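Local coordinates for extracellular solute-binding protein, family 5 (Chelativorans sp., PDB 6WM6) that binds EDTA in the periplasm, consistent with a solute-binding protein that serves an ABC transporter, at residues E101-T106 with L181-L186; Q464-V469 with S502-S507. All coordinates share one frame; numbering follows the deposited sequence.

Contact 1: residues E101-T106 with L181-L186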
# COMPACT_ATOMS: atom_id res chain seq x y z
N GLU A 101 0.21 25.98 8.23
CA GLU A 101 1.37 26.87 8.29
C GLU A 101 2.61 26.11 8.75
O GLU A 101 3.71 26.31 8.20
CB GLU A 101 1.08 28.03 9.25
CG GLU A 101 2.23 29.01 9.40
CD GLU A 101 2.03 29.97 10.56
OE1 GLU A 101 0.88 30.10 11.04
OE2 GLU A 101 3.03 30.58 11.00
N SER A 102 2.46 25.23 9.74
CA SER A 102 3.59 24.51 10.29
C SER A 102 3.11 23.28 11.06
O SER A 102 1.96 23.19 11.49
CB SER A 102 4.40 25.41 11.21
OG SER A 102 3.61 25.93 12.28
N ALA A 103 4.04 22.35 11.22
CA ALA A 103 3.88 21.18 12.06
C ALA A 103 5.26 20.92 12.64
O ALA A 103 6.23 20.82 11.87
CB ALA A 103 3.39 19.99 11.26
N GLU A 104 5.38 20.90 13.95
CA GLU A 104 6.69 20.91 14.60
C GLU A 104 6.68 19.99 15.82
O GLU A 104 5.74 20.02 16.62
CB GLU A 104 7.05 22.34 15.04
CG GLU A 104 8.44 22.47 15.67
CD GLU A 104 8.81 23.89 15.96
OE1 GLU A 104 7.92 24.71 16.26
OE2 GLU A 104 10.04 24.20 15.91
N LEU A 105 7.73 19.18 15.93
CA LEU A 105 8.03 18.42 17.14
C LEU A 105 8.67 19.40 18.11
O LEU A 105 9.85 19.73 18.00
CB LEU A 105 8.99 17.30 16.80
CG LEU A 105 9.47 16.42 17.94
CD1 LEU A 105 8.39 15.47 18.36
CD2 LEU A 105 10.73 15.67 17.52
N THR A 106 7.89 19.91 19.05
CA THR A 106 8.36 21.00 19.90
C THR A 106 9.04 20.53 21.17
O THR A 106 9.77 21.32 21.80
CB THR A 106 7.19 21.92 20.28
OG1 THR A 106 6.18 21.14 20.93
CG2 THR A 106 6.62 22.64 19.08
N LEU A 181 8.05 7.49 16.38
CA LEU A 181 8.73 7.97 15.18
C LEU A 181 7.77 8.51 14.13
O LEU A 181 8.01 9.56 13.53
CB LEU A 181 9.51 6.80 14.58
CG LEU A 181 10.03 6.97 13.17
CD1 LEU A 181 11.12 7.96 13.17
CD2 LEU A 181 10.49 5.62 12.62
N GLY A 182 6.67 7.81 13.89
CA GLY A 182 5.87 8.04 12.70
C GLY A 182 4.80 9.10 12.83
O GLY A 182 3.72 9.00 12.22
N TRP A 183 5.06 10.16 13.59
CA TRP A 183 4.02 11.15 13.84
C TRP A 183 3.60 11.89 12.58
O TRP A 183 2.44 12.34 12.49
CB TRP A 183 4.46 12.11 14.94
CG TRP A 183 5.63 12.98 14.60
CD1 TRP A 183 6.95 12.72 14.87
CD2 TRP A 183 5.59 14.26 13.97
NE1 TRP A 183 7.73 13.76 14.42
CE2 TRP A 183 6.92 14.72 13.87
CE3 TRP A 183 4.56 15.06 13.46
CZ2 TRP A 183 7.24 15.94 13.28
CZ3 TRP A 183 4.89 16.27 12.89
CH2 TRP A 183 6.20 16.70 12.81
N GLN A 184 4.48 12.04 11.58
CA GLN A 184 4.08 12.69 10.34
C GLN A 184 3.10 11.85 9.52
O GLN A 184 2.52 12.37 8.56
CB GLN A 184 5.31 13.06 9.51
CG GLN A 184 6.18 14.13 10.18
CD GLN A 184 7.36 14.57 9.35
OE1 GLN A 184 7.66 14.01 8.31
NE2 GLN A 184 8.02 15.63 9.80
N GLY A 185 2.91 10.59 9.87
CA GLY A 185 1.88 9.75 9.27
C GLY A 185 0.50 9.93 9.86
O GLY A 185 -0.46 9.36 9.32
N LEU A 186 0.38 10.70 10.93
CA LEU A 186 -0.90 10.89 11.62
C LEU A 186 -1.70 12.03 11.00
O LEU A 186 -1.17 12.93 10.36
CB LEU A 186 -0.63 11.21 13.10
CG LEU A 186 0.19 10.14 13.83
CD1 LEU A 186 0.44 10.56 15.28
CD2 LEU A 186 -0.49 8.79 13.79
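Trp183 reaches across to Ala103 and Leu105 with the six-membered ring of its indole. Its target is an outermost strand of a four-stranded antiparallel sheet in a periplasmic binding protein of solute-binding family 5. Strand 100-108 pairs with strand 111-117, where Glu101 and Ser102 both face Arg116 in a classic beta bulge. Segment 181-186 belongs to the loop that follows strand 171-176 of the same sheet.

Leu181 begins this segment and turns to other neighbours, among them Phe466. Gly182 O accepts a hydrogen bond from Gly185 N and so ties the short 3-10 segment. Trp183 carries the contact. Its CG sits between the backbone N and the carbonyl carbon (chi1 66°), a crowded position, and the indole is thereby sent toward the strand. CZ3 lies 4.3 Å from Ala103 CB, and CZ2 lies 4.2 Å from Leu105 CB. Between these two residues the strand also brings a carbonyl to the indole: Ala103 O lies near the ring plane, at the edge, 4.2 Å from Trp183 CH2. These are loose contacts, and no hydrogen bond joins the two segments. Val113 of the neighbouring strand also touches the indole, which thus spans two strands of the sheet. Gln184 lays its CG over one face of the indole, 3.5 Å above the ring plane and offset toward the rim. The end of the Gln184 side chain comes nearer the strand than its base does, and Phe85 and Leu93 pack on it. After Gly185, Leu186 N closes the turn with a 3.1 Å hydrogen bond to Trp183 O.

Contact 2: residues Q464-V469 with S502-S507. With EDO (1,2-ethanediol), chain I.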
# COMPACT_ATOMS: atom_id res chain seq x y z
N GLN A 464 5.09 0.79 3.69
CA GLN A 464 4.84 2.13 4.18
C GLN A 464 6.14 2.93 4.28
O GLN A 464 7.26 2.41 4.23
CB GLN A 464 4.17 2.05 5.57
CG GLN A 464 2.82 1.38 5.51
CD GLN A 464 2.27 1.11 6.90
OE1 GLN A 464 2.73 1.70 7.90
NE2 GLN A 464 1.26 0.24 6.98
N VAL A 465 5.97 4.24 4.48
CA VAL A 465 7.11 5.12 4.62
C VAL A 465 7.93 4.79 5.85
O VAL A 465 9.16 4.97 5.85
CB VAL A 465 6.64 6.59 4.65
CG1 VAL A 465 7.78 7.52 5.06
CG2 VAL A 465 6.10 6.99 3.29
N PHE A 466 7.28 4.29 6.92
CA PHE A 466 7.98 3.90 8.15
C PHE A 466 8.00 2.38 8.25
O PHE A 466 7.01 1.77 8.69
CB PHE A 466 7.30 4.51 9.37
CG PHE A 466 7.24 6.00 9.34
CD1 PHE A 466 8.38 6.74 9.59
CD2 PHE A 466 6.06 6.65 9.06
CE1 PHE A 466 8.33 8.14 9.55
CE2 PHE A 466 6.01 8.04 9.03
CZ PHE A 466 7.15 8.76 9.26
N PRO A 467 9.10 1.73 7.89
CA PRO A 467 9.15 0.26 8.00
C PRO A 467 8.76 -0.29 9.34
O PRO A 467 8.12 -1.35 9.42
CB PRO A 467 10.61 -0.05 7.65
CG PRO A 467 10.96 1.01 6.65
CD PRO A 467 10.27 2.27 7.17
N ALA A 468 9.09 0.41 10.44
CA ALA A 468 8.79 -0.13 11.76
C ALA A 468 7.30 -0.13 12.04
O ALA A 468 6.82 -0.99 12.79
CB ALA A 468 9.51 0.67 12.84
N VAL A 469 6.56 0.82 11.46
CA VAL A 469 5.11 0.86 11.62
C VAL A 469 4.48 -0.29 10.86
O VAL A 469 3.64 -1.03 11.40
CB VAL A 469 4.54 2.22 11.20
CG1 VAL A 469 3.00 2.19 11.27
CG2 VAL A 469 5.10 3.32 12.11
N SER A 502 14.07 8.22 16.86
CA SER A 502 13.91 9.64 16.52
C SER A 502 14.19 9.95 15.05
O SER A 502 14.05 11.11 14.64
CB SER A 502 14.79 10.51 17.41
OG SER A 502 16.14 10.13 17.33
N SER A 503 14.58 8.96 14.25
CA SER A 503 14.76 9.17 12.83
C SER A 503 14.52 7.85 12.11
O SER A 503 14.64 6.78 12.69
CB SER A 503 16.18 9.65 12.47
OG SER A 503 17.17 8.71 12.81
N ILE A 504 14.18 7.95 10.83
CA ILE A 504 14.01 6.75 10.00
C ILE A 504 15.30 5.95 9.95
O ILE A 504 15.27 4.71 9.94
CB ILE A 504 13.47 7.12 8.62
CG1 ILE A 504 12.04 7.64 8.70
CG2 ILE A 504 13.46 5.89 7.70
CD1 ILE A 504 11.45 8.04 7.36
N GLU A 505 16.45 6.63 9.95
CA GLU A 505 17.73 5.96 9.87
C GLU A 505 18.04 5.17 11.13
O GLU A 505 18.47 4.02 11.06
CB GLU A 505 18.85 6.99 9.64
CG GLU A 505 18.75 7.81 8.36
CD GLU A 505 17.99 9.10 8.50
OE1 GLU A 505 17.05 9.20 9.33
OE2 GLU A 505 18.30 10.08 7.78
N GLU A 506 17.84 5.78 12.30
CA GLU A 506 18.03 5.05 13.54
C GLU A 506 17.04 3.89 13.63
O GLU A 506 17.40 2.78 14.03
CB GLU A 506 17.85 5.97 14.75
CG GLU A 506 18.00 5.28 16.10
CD GLU A 506 17.51 6.11 17.28
OE1 GLU A 506 16.87 7.16 17.06
OE2 GLU A 506 17.75 5.65 18.42
N SER A 507 15.79 4.14 13.23
CA SER A 507 14.78 3.09 13.23
C SER A 507 15.25 1.92 12.41
O SER A 507 15.09 0.76 12.81
CB SER A 507 13.49 3.66 12.69
OG SER A 507 12.42 2.74 12.84
C1 EDO I . 2.00 5.64 4.27
O1 EDO I . 3.27 5.25 4.80
C2 EDO I . 1.81 5.04 2.88
O2 EDO I . 1.74 3.61 2.94
O HOH W 1 10.95 2.59 10.47
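Ile504 and Phe466 meet because each first torsion sets the outer group beside its own backbone N (chi1 -68° for Ile504, -59° for Phe466). The Ile504 chain then runs on extended (chi2 179°), and its CD1 comes to 3.8 Å from Phe466 CE1. The two side chains cross at about a right angle. CD1 also approaches the preceding residue, at 4.4 Å from Val465 CG1. That same CG1 lies over the centre of one face of the Phe466 ring, 4.3 Å above its plane. With an alanine in place of Phe466, a gap would probably open beside Ile504 CD1, and Val465 CG1 would lose the ring it covers.

This contact joins the starts of two helices, 467-474 and 504-521. Phe466 holds the N-cap position of the first. Ser503 caps the second, its OG accepting a straight bond from Glu506 N (167°). Further along, Ala468 CB packs 3.6 Å from Ser507 OG. A water bridges the same pair, accepting from Ala468 N and donating to Ser507 OG. Ser507 OG is also hydrogen-bonded to Ala498 O. On the far flank, Val465 N donates to an ethanediol oxygen, O1, at 2.9 Å, a molecule probably from the crystallisation liquor. The chemistry is therefore divided: carbon packing joins Ile504 to Val465 and Phe466, while at Ala468 and Ser507 a water satisfies a backbone N-H in the first turn of helix 467-474.

The two contacts lie on the same side of the chain's centre, with their own centres about 14 Å apart. They come in series: contact 1 closes before contact 2 opens. They share no strand or helix. Contact 1 belongs to the antiparallel sheet that includes strand 100-108, and contact 2 to the starts of helices 467-474 and 504-521. Segment 181-186 bridges them. Leu181 CD2 packs 3.5 Å from Ser507 OG, and Gly182 CA lies 3.7 Å from Phe466 CE2. Leu181 and Ala499 also share a backbone hydrogen bond. One loop thus meets the sheet through Trp183 and the helix starts through Leu181 and Gly182, connecting sequence-distant parts of the binding protein.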